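Local atomic coordinates of myroilysin (Myroides profundi, PDB entry 5CZW), a protein that probably cleaves peptide bonds as a zinc-dependent metalloendopeptidase of the astacin family, held here in a latent form by its propeptide through a cysteine switch. Residues F79-S84 with H137-A142; S127-S132 with N220-S225; K3-V8 with Q88-F93. The protein carries 1 engineered substitution. One frame throughout, in Å; residues are numbered along the deposited sequence.

Interaction 1 of 3, residues F79-S84 with H137-A142; sequences FNFVES and HEFGHA. With ZN (zinc ion), chain B.
The HExxH zinc-binding helix of this astacin-family metalloprotease packs against the edge strand of its β-sheet through an edge-to-face aromatic pair, Phe139 on the helix and Phe79 on the strand. Phe139 presents the CD2 edge of its ring to one face of Phe79, where CD2 sits toward the rim and comes within 3.7 Å of Phe79 CZ. The ring centroids are 5.0 Å apart and the planes stand at 69°, so this is a T-shaped pair. Phe79 reaches the helix with CG anti to its carbonyl carbon (chi1 -63°), from a CB that already points toward the helix. Phe81 adds a looser contact to the same ring, its CZ lying 4.4 Å from Phe139 CZ, and no hydrogen bond joins the two segments.

On the metal side of the helix, His137 NE2 binds zinc at 2.3 Å and His141 NE2 at 2.1 Å. The two histidines, one turn apart, converge on the ion by different first torsions: CG is anti to the backbone N in His137 and anti to the carbonyl carbon in His141. Glu138 OE1 lies in the plane of the His141 ring, at its edge. His147 and the propeptide residue Cys23 complete the site, SG being the sulfur ligand expected of a cysteine switch.

Phe79 and Phe81 also lean on strand 48-54, the neighbour of strand 78-81 in the sheet, while Phe139 and Ala142 rest on Met117 and Glu138, His141 and Ala142 touch Ser101, so the helix lies against strands 78-81, 117-118 and 100-101.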
ATOM      1  N   PHE A  79       9.798 -11.369   7.704  1.00 12.94           N
ATOM      2  CA  PHE A  79       9.904  -9.993   8.184  1.00 11.69           C
ATOM      3  C   PHE A  79      10.319 -10.055   9.648  1.00 11.74           C
ATOM      4  O   PHE A  79       9.672 -10.711  10.474  1.00 13.26           O
ATOM      5  CB  PHE A  79       8.588  -9.333   8.115  1.00 11.98           C
ATOM      6  CG  PHE A  79       8.066  -9.211   6.728  1.00 10.99           C
ATOM      7  CD1 PHE A  79       8.783  -8.426   5.831  1.00 10.60           C
ATOM      8  CD2 PHE A  79       6.910  -9.855   6.256  1.00 11.25           C
ATOM      9  CE1 PHE A  79       8.327  -8.255   4.546  1.00 11.51           C
ATOM     10  CE2 PHE A  79       6.454  -9.680   4.934  1.00 10.44           C
ATOM     11  CZ  PHE A  79       7.197  -8.925   4.071  1.00 10.51           C
ATOM     12  N   ASN A  80      11.445  -9.420   9.923  1.00 11.30           N
ATOM     13  CA  ASN A  80      11.985  -9.313  11.274  1.00 11.22           C
ATOM     14  C   ASN A  80      11.689  -7.925  11.766  1.00 10.93           C
ATOM     15  O   ASN A  80      12.262  -6.957  11.292  1.00 10.44           O
ATOM     16  CB  ASN A  80      13.534  -9.506  11.255  1.00 10.77           C
ATOM     17  CG  ASN A  80      14.131  -9.503  12.679  1.00 11.19           C
ATOM     18  OD1 ASN A  80      13.370  -9.592  13.668  1.00 12.49           O
ATOM     19  ND2 ASN A  80      15.461  -9.399  12.795  1.00 10.94           N
ATOM     20  N   PHE A  81      10.776  -7.808  12.745  1.00 11.18           N
ATOM     21  CA  PHE A  81      10.378  -6.511  13.310  1.00 11.41           C
ATOM     22  C   PHE A  81      11.353  -6.079  14.394  1.00 13.30           C
ATOM     23  O   PHE A  81      11.445  -6.777  15.420  1.00 15.31           O
ATOM     24  CB  PHE A  81       8.969  -6.556  13.847  1.00 11.85           C
ATOM     25  CG  PHE A  81       7.916  -6.583  12.779  1.00 13.40           C
ATOM     26  CD1 PHE A  81       7.669  -7.707  11.995  1.00 14.02           C
ATOM     27  CD2 PHE A  81       7.296  -5.417  12.392  1.00 12.47           C
ATOM     28  CE1 PHE A  81       6.708  -7.682  10.940  1.00 13.27           C
ATOM     29  CE2 PHE A  81       6.326  -5.401  11.360  1.00 14.53           C
ATOM     30  CZ  PHE A  81       6.032  -6.532  10.665  1.00 13.32           C
ATOM     31  N   VAL A  82      12.050  -4.984  14.140  1.00 12.46           N
ATOM     32  CA  VAL A  82      13.152  -4.513  14.961  1.00 12.28           C
ATOM     33  C   VAL A  82      12.934  -3.072  15.500  1.00 14.02           C
ATOM     34  O   VAL A  82      12.083  -2.321  15.000  1.00 14.01           O
ATOM     35  CB  VAL A  82      14.442  -4.555  14.173  1.00 10.76           C
ATOM     36  CG1 VAL A  82      14.654  -5.868  13.492  1.00 12.13           C
ATOM     37  CG2 VAL A  82      14.386  -3.461  13.145  1.00 11.44           C
ATOM     38  N   GLU A  83      13.743  -2.706  16.484  1.00 16.41           N
ATOM     39  CA  GLU A  83      13.692  -1.425  17.106  1.00 19.48           C
ATOM     40  C   GLU A  83      15.094  -0.775  17.167  1.00 17.77           C
ATOM     41  O   GLU A  83      15.333   0.181  17.952  1.00 19.16           O
ATOM     42  CB  GLU A  83      13.065  -1.560  18.519  1.00 22.84           C
ATOM     43  CG  GLU A  83      11.652  -2.151  18.462  1.00 27.30           C
ATOM     44  CD  GLU A  83      11.064  -2.472  19.837  1.00 33.49           C
ATOM     45  OE1 GLU A  83      11.404  -1.775  20.820  1.00 37.06           O
ATOM     46  OE2 GLU A  83      10.265  -3.441  19.910  1.00 37.79           O
ATOM     47  N   SER A  84      16.009  -1.260  16.328  1.00 16.68           N
ATOM     48  CA  SER A  84      17.358  -0.719  16.219  1.00 18.68           C
ATOM     49  C   SER A  84      17.770  -0.501  14.745  1.00 19.59           C
ATOM     50  O   SER A  84      17.187  -1.070  13.856  1.00 22.32           O
ATOM     51  CB  SER A  84      18.334  -1.715  16.836  1.00 19.90           C
ATOM     52  OG  SER A  84      18.353  -2.904  16.013  1.00 23.37           O
ATOM     53  N   HIS A 137      -2.213  -6.368   1.990  1.00  7.60           N
ATOM     54  CA  HIS A 137      -2.059  -5.655   0.725  1.00  7.11           C
ATOM     55  C   HIS A 137      -0.750  -4.819   0.592  1.00  6.52           C
ATOM     56  O   HIS A 137      -0.021  -4.947  -0.357  1.00  7.96           O
ATOM     57  CB  HIS A 137      -3.280  -4.795   0.547  1.00  7.81           C
ATOM     58  CG  HIS A 137      -3.339  -4.067  -0.742  1.00  7.36           C
ATOM     59  ND1 HIS A 137      -4.063  -4.556  -1.783  1.00  8.24           N
ATOM     60  CD2 HIS A 137      -2.869  -2.867  -1.131  1.00  8.56           C
ATOM     61  CE1 HIS A 137      -4.000  -3.734  -2.780  1.00 10.28           C
ATOM     62  NE2 HIS A 137      -3.337  -2.679  -2.390  1.00  7.11           N
ATOM     63  N   GLU A 138      -0.511  -3.988   1.581  1.00  6.14           N
ATOM     64  CA  GLU A 138       0.690  -3.169   1.533  1.00  7.04           C
ATOM     65  C   GLU A 138       1.920  -3.963   1.591  1.00  7.11           C
ATOM     66  O   GLU A 138       2.909  -3.638   0.900  1.00  7.10           O
ATOM     67  CB  GLU A 138       0.680  -2.057   2.629  1.00  7.13           C
ATOM     68  CG  GLU A 138      -0.417  -0.970   2.483  1.00  8.09           C
ATOM     69  CD  GLU A 138      -0.551  -0.330   1.093  1.00  8.38           C
ATOM     70  OE1 GLU A 138       0.399  -0.295   0.314  1.00  9.27           O
ATOM     71  OE2 GLU A 138      -1.718   0.177   0.826  1.00  8.87           O
ATOM     72  N   PHE A 139       1.921  -5.061   2.407  1.00  8.54           N
ATOM     73  CA  PHE A 139       3.076  -5.972   2.385  1.00  8.33           C
ATOM     74  C   PHE A 139       3.264  -6.734   1.091  1.00  8.30           C
ATOM     75  O   PHE A 139       4.412  -7.097   0.698  1.00  9.95           O
ATOM     76  CB  PHE A 139       3.133  -6.817   3.680  1.00  8.40           C
ATOM     77  CG  PHE A 139       3.793  -6.075   4.825  1.00  8.44           C
ATOM     78  CD1 PHE A 139       2.997  -5.241   5.652  1.00  8.55           C
ATOM     79  CD2 PHE A 139       5.142  -6.069   5.078  1.00  8.74           C
ATOM     80  CE1 PHE A 139       3.581  -4.470   6.697  1.00  8.45           C
ATOM     81  CE2 PHE A 139       5.695  -5.348   6.164  1.00  8.83           C
ATOM     82  CZ  PHE A 139       4.892  -4.542   6.949  1.00  8.89           C
ATOM     83  N   GLY A 140       2.164  -6.903   0.334  1.00  8.48           N
ATOM     84  CA  GLY A 140       2.236  -7.449  -1.026  1.00  7.79           C
ATOM     85  C   GLY A 140       3.037  -6.519  -1.899  1.00  7.20           C
ATOM     86  O   GLY A 140       3.955  -6.942  -2.601  1.00  8.78           O
ATOM     87  N   HIS A 141       2.749  -5.219  -1.892  1.00  6.10           N
ATOM     88  CA  HIS A 141       3.590  -4.302  -2.586  1.00  5.75           C
ATOM     89  C   HIS A 141       4.978  -4.357  -2.037  1.00  6.29           C
ATOM     90  O   HIS A 141       5.936  -4.292  -2.880  1.00  6.29           O
ATOM     91  CB  HIS A 141       3.072  -2.887  -2.327  1.00  5.48           C
ATOM     92  CG  HIS A 141       1.766  -2.533  -2.955  1.00  5.91           C
ATOM     93  ND1 HIS A 141       1.445  -2.770  -4.257  1.00  7.11           N
ATOM     94  CD2 HIS A 141       0.725  -1.875  -2.452  1.00  6.74           C
ATOM     95  CE1 HIS A 141       0.227  -2.370  -4.517  1.00  7.57           C
ATOM     96  NE2 HIS A 141      -0.148  -1.751  -3.455  1.00  5.82           N
ATOM     97  N   ALA A 142       5.186  -4.492  -0.718  1.00  6.39           N
ATOM     98  CA  ALA A 142       6.569  -4.559  -0.163  1.00  7.63           C
ATOM     99  C   ALA A 142       7.414  -5.758  -0.692  1.00  9.10           C
ATOM    100  O   ALA A 142       8.663  -5.695  -0.761  1.00  9.04           O
ATOM    101  CB  ALA A 142       6.595  -4.504   1.360  1.00  8.41           C
TER
HETATM  102 ZN    ZN B 301      -2.105  -0.958  -3.318  1.00 16.66          ZN

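Interaction 2 of 3, residues S127-S132 with N220-S225; sequences SDTEFS and NNSVLS. Engineered in segment 127-132: Thr129 (natural residue Ala).
A single hydrogen bond crosses between the helix and the loop: Ser132 OG donates to the backbone O of Ser222 at 2.7 Å. The hydroxyl meets the carbonyl almost head-on, at a C=O...OG angle of 169°, and is carried there by a first torsion that sets OG anti to the backbone N. A valine in place of Ser132 would probably leave the Ser222 carbonyl without this donor and free the loop to shift at that point.

Both residues belong to larger elements of the catalytic domain. Ser132 lies in the first turns of helix 128-143, which further along bears zinc ligands His137 and His141, and Ser222 sits in the long loop between helices 178-184 and 231-235. Ser127 caps the N terminus of helix 128-143, its OG accepting from Glu130 N at 3.0 Å.

The van der Waals part falls to Thr129, an engineered substitution for alanine. Its CG2 methyl presses on the Ser222 side chain, 3.3 Å from CB, which is tighter than usual for two carbons, and 3.2 Å from OG. Val223 CG1 approaches Ser132 OG more loosely, at 4.4 Å. Beyond this contact, Ser222 also touches Arg133, and Leu224 packs on Ile136 of the same helix.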
ATOM      1  N   SER A 127     -11.374  -2.887  12.532  1.00 12.50           N
ATOM      2  CA  SER A 127     -11.763  -4.298  12.442  1.00 11.66           C
ATOM      3  C   SER A 127     -10.640  -5.223  12.062  1.00 12.24           C
ATOM      4  O   SER A 127      -9.698  -4.815  11.364  1.00 11.10           O
ATOM      5  CB  SER A 127     -12.914  -4.452  11.435  1.00 11.60           C
ATOM      6  OG  SER A 127     -12.473  -4.376  10.110  1.00 12.58           O
ATOM      7  N   ASP A 128     -10.755  -6.475  12.467  1.00 14.06           N
ATOM      8  CA  ASP A 128      -9.731  -7.434  12.032  1.00 15.11           C
ATOM      9  C   ASP A 128      -9.681  -7.529  10.502  1.00 12.68           C
ATOM     10  O   ASP A 128      -8.619  -7.706   9.900  1.00 13.64           O
ATOM     11  CB  ASP A 128      -9.917  -8.783  12.708  1.00 18.88           C
ATOM     12  CG  ASP A 128      -9.263  -8.838  14.107  1.00 24.16           C
ATOM     13  OD1 ASP A 128      -8.415  -7.972  14.461  1.00 27.66           O
ATOM     14  OD2 ASP A 128      -9.535  -9.787  14.863  1.00 26.60           O
ATOM     15  N   THR A 129     -10.834  -7.522   9.843  1.00 11.69           N
ATOM     16  CA  THR A 129     -10.842  -7.643   8.416  1.00 12.63           C
ATOM     17  C   THR A 129     -10.137  -6.478   7.756  1.00 12.00           C
ATOM     18  O   THR A 129      -9.405  -6.648   6.773  1.00 11.36           O
ATOM     19  CB  THR A 129     -12.266  -7.688   7.888  1.00 12.62           C
ATOM     20  OG1 THR A 129     -12.846  -8.878   8.361  1.00 14.07           O
ATOM     21  CG2 THR A 129     -12.216  -7.791   6.386  1.00 13.43           C
ATOM     22  N   GLU A 130     -10.308  -5.304   8.307  1.00 10.43           N
ATOM     23  CA  GLU A 130      -9.666  -4.118   7.716  1.00 11.64           C
ATOM     24  C   GLU A 130      -8.176  -4.158   7.945  1.00 11.37           C
ATOM     25  O   GLU A 130      -7.417  -3.825   7.026  1.00 10.71           O
ATOM     26  CB  GLU A 130     -10.236  -2.857   8.272  1.00 12.84           C
ATOM     27  CG  GLU A 130      -9.598  -1.596   7.716  1.00 13.06           C
ATOM     28  CD  GLU A 130      -9.583  -1.503   6.212  1.00 15.53           C
ATOM     29  OE1 GLU A 130     -10.494  -2.079   5.528  1.00 16.26           O
ATOM     30  OE2 GLU A 130      -8.617  -0.896   5.638  1.00 17.92           O
ATOM     31  N   PHE A 131      -7.728  -4.628   9.120  1.00 11.64           N
ATOM     32  CA  PHE A 131      -6.287  -4.780   9.306  1.00  9.49           C
ATOM     33  C   PHE A 131      -5.747  -5.797   8.308  1.00  9.11           C
ATOM     34  O   PHE A 131      -4.712  -5.577   7.638  1.00  9.58           O
ATOM     35  CB  PHE A 131      -5.849  -5.210  10.696  1.00  9.92           C
ATOM     36  CG  PHE A 131      -5.883  -4.151  11.765  1.00 11.55           C
ATOM     37  CD1 PHE A 131      -4.940  -3.105  11.793  1.00 11.40           C
ATOM     38  CD2 PHE A 131      -6.764  -4.262  12.833  1.00 13.61           C
ATOM     39  CE1 PHE A 131      -4.953  -2.142  12.816  1.00 12.67           C
ATOM     40  CE2 PHE A 131      -6.753  -3.319  13.838  1.00 13.30           C
ATOM     41  CZ  PHE A 131      -5.843  -2.264  13.849  1.00 12.65           C
ATOM     42  N   SER A 132      -6.417  -6.928   8.208  1.00  9.52           N
ATOM     43  CA  SER A 132      -5.974  -7.997   7.352  1.00 10.69           C
ATOM     44  C   SER A 132      -5.908  -7.519   5.892  1.00 10.58           C
ATOM     45  O   SER A 132      -4.876  -7.696   5.173  1.00 11.82           O
ATOM     46  CB  SER A 132      -6.934  -9.228   7.444  1.00 12.01           C
ATOM     47  OG  SER A 132      -6.453 -10.287   6.580  1.00 14.90           O
ATOM     48  N   ASN A 220     -11.719  -4.551  -2.274  1.00 41.18           N
ATOM     49  CA  ASN A 220     -10.669  -5.447  -2.017  1.00 39.20           C
ATOM     50  C   ASN A 220     -11.151  -6.647  -1.262  1.00 31.30           C
ATOM     51  O   ASN A 220     -11.948  -6.553  -0.408  1.00 32.06           O
ATOM     52  CB  ASN A 220      -9.831  -4.669  -0.937  1.00 40.79           C
ATOM     53  CG  ASN A 220      -8.379  -4.604  -1.223  1.00 46.72           C
ATOM     54  OD1 ASN A 220      -7.627  -5.531  -0.992  1.00 55.66           O
ATOM     55  ND2 ASN A 220      -7.952  -3.426  -1.611  1.00 43.33           N
ATOM     56  N   ASN A 221     -10.611  -7.762  -1.580  1.00 26.29           N
ATOM     57  CA  ASN A 221     -10.819  -8.955  -0.876  1.00 25.06           C
ATOM     58  C   ASN A 221      -9.957  -8.748   0.423  1.00 21.95           C
ATOM     59  O   ASN A 221      -9.118  -7.885   0.433  1.00 22.34           O
ATOM     60  CB  ASN A 221     -10.309 -10.013  -1.833  1.00 29.51           C
ATOM     61  CG  ASN A 221     -10.904  -9.827  -3.266  1.00 30.53           C
ATOM     62  OD1 ASN A 221     -11.979 -10.319  -3.496  1.00 35.11           O
ATOM     63  ND2 ASN A 221     -10.257  -9.026  -4.162  1.00 21.75           N
ATOM     64  N   SER A 222     -10.176  -9.488   1.496  1.00 19.56           N
ATOM     65  CA  SER A 222      -9.417  -9.239   2.731  1.00 19.90           C
ATOM     66  C   SER A 222      -8.443 -10.289   3.247  1.00 20.28           C
ATOM     67  O   SER A 222      -7.829 -10.128   4.259  1.00 21.36           O
ATOM     68  CB  SER A 222     -10.374  -8.771   3.807  1.00 20.04           C
ATOM     69  OG  SER A 222     -11.235  -9.826   4.106  1.00 20.95           O
ATOM     70  N   VAL A 223      -8.302 -11.339   2.482  1.00 18.13           N
ATOM     71  CA  VAL A 223      -7.417 -12.487   2.771  1.00 17.39           C
ATOM     72  C   VAL A 223      -6.677 -12.896   1.488  1.00 16.66           C
ATOM     73  O   VAL A 223      -7.102 -12.493   0.363  1.00 18.81           O
ATOM     74  CB  VAL A 223      -8.218 -13.706   3.308  1.00 18.98           C
ATOM     75  CG1 VAL A 223      -8.968 -13.356   4.583  1.00 20.10           C
ATOM     76  CG2 VAL A 223      -9.166 -14.197   2.210  1.00 21.32           C
ATOM     77  N   LEU A 224      -5.593 -13.660   1.634  1.00 16.41           N
ATOM     78  CA  LEU A 224      -4.830 -14.152   0.519  1.00 16.43           C
ATOM     79  C   LEU A 224      -5.711 -15.111  -0.338  1.00 17.03           C
ATOM     80  O   LEU A 224      -6.407 -15.961   0.245  1.00 18.05           O
ATOM     81  CB  LEU A 224      -3.579 -14.873   1.045  1.00 18.32           C
ATOM     82  CG  LEU A 224      -2.539 -13.915   1.587  1.00 17.29           C
ATOM     83  CD1 LEU A 224      -1.407 -14.565   2.356  1.00 19.99           C
ATOM     84  CD2 LEU A 224      -1.968 -13.076   0.431  1.00 16.71           C
ATOM     85  N   SER A 225      -5.738 -14.927  -1.666  1.00 15.22           N
ATOM     86  CA  SER A 225      -6.382 -15.895  -2.542  1.00 15.07           C
ATOM     87  C   SER A 225      -5.503 -17.076  -2.805  1.00 15.28           C
ATOM     88  O   SER A 225      -4.289 -17.076  -2.631  1.00 15.82           O
ATOM     89  CB  SER A 225      -6.822 -15.289  -3.861  1.00 14.81           C
ATOM     90  OG  SER A 225      -5.728 -14.915  -4.676  1.00 14.32           O
TER

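Interaction 3 of 3, residues K3-V8 with Q88-F93; sequences KELRAV and QIRVTF
Apolar contacts alone join the N-terminal segment 3-8 to strand 89-92, and Leu5 makes them all. Its CD1 methyl meets the CG2 methyl of Thr92 at 3.7 Å, the two side chains crossing at a slant. Its other branch, CD2, is 4.3 Å from Arg90 CD, a loose approach to the aliphatic part of that side chain. Leu5 is thus forked over two residues whose CB atoms lie on the same side of the strand, while Val91 between them points away. Thr92 offers its methyl to Leu5 because OG1 sits between the backbone N and the carbonyl carbon (chi1 52°), which places CG2 beside the N.

The polar ends of the strand residues are engaged elsewhere. Thr92 OG1 hydrogen-bonds to Asn118 OD1, and the Arg90 guanidinium reaches Glu114 O through NE and Pro87 O through NH1. These bonds anchor the guanidinium away from Leu5, which meets the arginine at its CD methylene.

Within 3-8 the only side-chain hydrogen bond is weak, from Arg6 NH2 to Ala7 O at 2.9 Å with a bent angle of 116°. Arg6 NH1 also bonds to Tyr170 OH, and the Arg6 backbone is hydrogen-bonded to Asn113, so this irregular segment is pinned by more than Leu5, which additionally touches Tyr54 of strand 48-54.

Segment 3-8 precedes Cys23 and is consistent with the N-terminal part of the propeptide in this construct lying across the mixed sheet, whose five-strand order, with one antiparallel strand at an edge, is that of the metzincin N-terminal subdomain.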
ATOM      1  N   LYS A   3      15.609   5.706  15.668  1.00 19.90           N
ATOM      2  CA  LYS A   3      15.811   7.105  15.372  1.00 22.48           C
ATOM      3  C   LYS A   3      14.598   7.639  14.618  1.00 22.21           C
ATOM      4  O   LYS A   3      14.195   7.007  13.635  1.00 21.51           O
ATOM      5  CB  LYS A   3      17.046   7.156  14.463  1.00 23.81           C
ATOM      6  CG  LYS A   3      17.411   8.562  14.005  1.00 32.35           C
ATOM      7  CD  LYS A   3      18.777   8.614  13.335  1.00 34.00           C
ATOM      8  CE  LYS A   3      19.924   8.766  14.333  1.00 36.18           C
ATOM      9  NZ  LYS A   3      21.088   9.461  13.702  1.00 40.56           N
ATOM     10  N   GLU A   4      14.043   8.781  15.033  1.00 20.43           N
ATOM     11  CA  GLU A   4      12.832   9.340  14.407  1.00 22.39           C
ATOM     12  C   GLU A   4      13.110   9.730  12.936  1.00 19.44           C
ATOM     13  O   GLU A   4      14.253  10.074  12.573  1.00 18.48           O
ATOM     14  CB  GLU A   4      12.357  10.589  15.179  1.00 27.80           C
ATOM     15  CG  GLU A   4      12.281  10.353  16.692  1.00 34.19           C
ATOM     16  CD  GLU A   4      11.069  10.920  17.409  1.00 41.97           C
ATOM     17  OE1 GLU A   4      10.467  11.934  16.999  1.00 45.22           O
ATOM     18  OE2 GLU A   4      10.742  10.337  18.464  1.00 57.97           O
ATOM     19  N   LEU A   5      12.063   9.649  12.110  1.00 16.30           N
ATOM     20  CA  LEU A   5      12.095   9.984  10.714  1.00 16.18           C
ATOM     21  C   LEU A   5      11.830  11.487  10.604  1.00 20.98           C
ATOM     22  O   LEU A   5      11.317  12.105  11.539  1.00 19.98           O
ATOM     23  CB  LEU A   5      11.032   9.202   9.909  1.00 17.13           C
ATOM     24  CG  LEU A   5      11.160   7.674  10.032  1.00 15.90           C
ATOM     25  CD1 LEU A   5      10.066   7.017   9.186  1.00 17.35           C
ATOM     26  CD2 LEU A   5      12.497   7.113   9.581  1.00 17.49           C
ATOM     27  N   ARG A   6      12.166  12.064   9.468  1.00 19.98           N
ATOM     28  CA  ARG A   6      11.853  13.485   9.317  1.00 23.82           C
ATOM     29  C   ARG A   6      10.350  13.676   9.372  1.00 23.16           C
ATOM     30  O   ARG A   6       9.547  12.842   8.891  1.00 22.26           O
ATOM     31  CB  ARG A   6      12.394  14.037   8.001  1.00 27.73           C
ATOM     32  CG  ARG A   6      11.909  13.254   6.799  1.00 30.92           C
ATOM     33  CD  ARG A   6      11.406  14.102   5.662  1.00 36.28           C
ATOM     34  NE  ARG A   6      10.000  14.496   5.728  1.00 41.01           N
ATOM     35  CZ  ARG A   6       8.931  13.737   5.438  1.00 44.47           C
ATOM     36  NH1 ARG A   6       8.995  12.424   5.120  1.00 36.54           N
ATOM     37  NH2 ARG A   6       7.755  14.333   5.488  1.00 43.92           N
ATOM     38  N   ALA A   7       9.943  14.822   9.923  1.00 21.95           N
ATOM     39  CA  ALA A   7       8.530  15.062  10.148  1.00 22.38           C
ATOM     40  C   ALA A   7       7.672  15.237   8.874  1.00 21.28           C
ATOM     41  O   ALA A   7       8.099  15.830   7.892  1.00 22.17           O
ATOM     42  CB  ALA A   7       8.358  16.278  11.102  1.00 26.31           C
ATOM     43  N   VAL A   8       6.470  14.696   8.872  1.00 24.33           N
ATOM     44  CA  VAL A   8       5.516  14.973   7.803  1.00 26.93           C
ATOM     45  C   VAL A   8       4.889  16.339   8.093  1.00 31.26           C
ATOM     46  O   VAL A   8       4.492  16.591   9.230  1.00 35.48           O
ATOM     47  CB  VAL A   8       4.445  13.875   7.662  1.00 30.81           C
ATOM     48  CG1 VAL A   8       3.289  14.283   6.762  1.00 28.99           C
ATOM     49  CG2 VAL A   8       5.086  12.631   7.072  1.00 30.62           C
ATOM     50  N   GLN A  88      14.956  -1.976   6.899  1.00 11.02           N
ATOM     51  CA  GLN A  88      14.832  -1.944   5.453  1.00 11.17           C
ATOM     52  C   GLN A  88      13.471  -1.442   4.978  1.00 10.46           C
ATOM     53  O   GLN A  88      13.357  -0.698   3.985  1.00 10.69           O
ATOM     54  CB  GLN A  88      15.101  -3.318   4.868  1.00 11.43           C
ATOM     55  CG  GLN A  88      16.544  -3.741   4.903  1.00 11.98           C
ATOM     56  CD  GLN A  88      16.800  -5.196   4.676  1.00 14.71           C
ATOM     57  OE1 GLN A  88      16.188  -6.047   5.282  1.00 15.65           O
ATOM     58  NE2 GLN A  88      17.708  -5.471   3.771  1.00 16.07           N
ATOM     59  N   ILE A  89      12.436  -1.851   5.736  1.00  8.88           N
ATOM     60  CA  ILE A  89      11.042  -1.366   5.566  1.00  9.00           C
ATOM     61  C   ILE A  89      10.766  -0.546   6.778  1.00  8.38           C
ATOM     62  O   ILE A  89      10.966  -0.954   7.911  1.00  9.04           O
ATOM     63  CB  ILE A  89      10.052  -2.515   5.426  1.00  8.69           C
ATOM     64  CG1 ILE A  89      10.355  -3.244   4.090  1.00  9.65           C
ATOM     65  CG2 ILE A  89       8.596  -2.015   5.458  1.00  8.91           C
ATOM     66  CD1 ILE A  89       9.606  -4.525   3.929  1.00  9.63           C
ATOM     67  N   ARG A  90      10.306   0.680   6.504  1.00  7.41           N
ATOM     68  CA  ARG A  90      10.060   1.695   7.571  1.00  8.42           C
ATOM     69  C   ARG A  90       8.607   2.192   7.470  1.00  8.15           C
ATOM     70  O   ARG A  90       8.201   2.796   6.468  1.00  8.54           O
ATOM     71  CB  ARG A  90      11.033   2.867   7.542  1.00  8.86           C
ATOM     72  CG  ARG A  90      12.489   2.364   7.678  1.00  9.34           C
ATOM     73  CD  ARG A  90      13.531   3.493   7.597  1.00  9.25           C
ATOM     74  NE  ARG A  90      13.564   4.107   6.312  1.00  9.29           N
ATOM     75  CZ  ARG A  90      14.234   3.673   5.277  1.00  9.53           C
ATOM     76  NH1 ARG A  90      14.881   2.578   5.357  1.00  9.50           N
ATOM     77  NH2 ARG A  90      14.178   4.329   4.109  1.00 10.10           N
ATOM     78  N   VAL A  91       7.817   1.747   8.431  1.00  7.86           N
ATOM     79  CA  VAL A  91       6.345   1.899   8.406  1.00  7.81           C
ATOM     80  C   VAL A  91       5.875   3.050   9.360  1.00  7.83           C
ATOM     81  O   VAL A  91       6.201   3.098  10.590  1.00  8.05           O
ATOM     82  CB  VAL A  91       5.672   0.622   8.953  1.00  8.66           C
ATOM     83  CG1 VAL A  91       4.150   0.841   8.871  1.00  9.53           C
ATOM     84  CG2 VAL A  91       6.174  -0.601   8.229  1.00  8.74           C
ATOM     85  N   THR A  92       5.209   4.016   8.774  1.00  8.03           N
ATOM     86  CA  THR A  92       4.504   5.028   9.551  1.00  9.55           C
ATOM     87  C   THR A  92       3.010   4.865   9.562  1.00  9.42           C
ATOM     88  O   THR A  92       2.473   4.086   8.787  1.00  8.94           O
ATOM     89  CB  THR A  92       4.881   6.416   9.049  1.00  9.81           C
ATOM     90  OG1 THR A  92       4.701   6.468   7.655  1.00  9.35           O
ATOM     91  CG2 THR A  92       6.374   6.750   9.422  1.00 11.01           C
ATOM     92  N   PHE A  93       2.375   5.701  10.412  1.00  9.42           N
ATOM     93  CA  PHE A  93       0.947   5.643  10.674  1.00 10.42           C
ATOM     94  C   PHE A  93       0.363   7.040  10.546  1.00 11.70           C
ATOM     95  O   PHE A  93      -0.474   7.501  11.422  1.00 13.63           O
ATOM     96  CB  PHE A  93       0.714   5.065  12.051  1.00 11.26           C
ATOM     97  CG  PHE A  93       1.177   3.643  12.129  1.00 10.18           C
ATOM     98  CD1 PHE A  93       0.354   2.565  11.687  1.00  9.92           C
ATOM     99  CD2 PHE A  93       2.413   3.377  12.585  1.00 10.31           C
ATOM    100  CE1 PHE A  93       0.836   1.264  11.746  1.00 10.39           C
ATOM    101  CE2 PHE A  93       2.868   2.073  12.603  1.00 11.21           C
ATOM    102  CZ  PHE A  93       2.090   1.061  12.168  1.00 11.04           C
TER

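Overall arrangement
From the N terminus, interaction 3 closes first, joining segment 3-8 across 79 intervening residues to strand 89-92. Interaction 1 opens inside that loop, at strand 78-81, and closes beyond it on helix 128-143, so the two cross. Interaction 2 opens at the start of the same helix, before interaction 1 has closed, and ends in loop 220-225, crossing interaction 1 but following interaction 3 in series. Interactions 1 and 3 touch through Ile89, whose CD1 is 4.0 Å from both Phe79 CE1 and Ala142 CB. Together they tie the N-terminal segment, probably part of the propeptide, to sheet, zinc-binding helix and the loop before helix 231-235, with interactions 2 and 3 about 24 Å apart between centres.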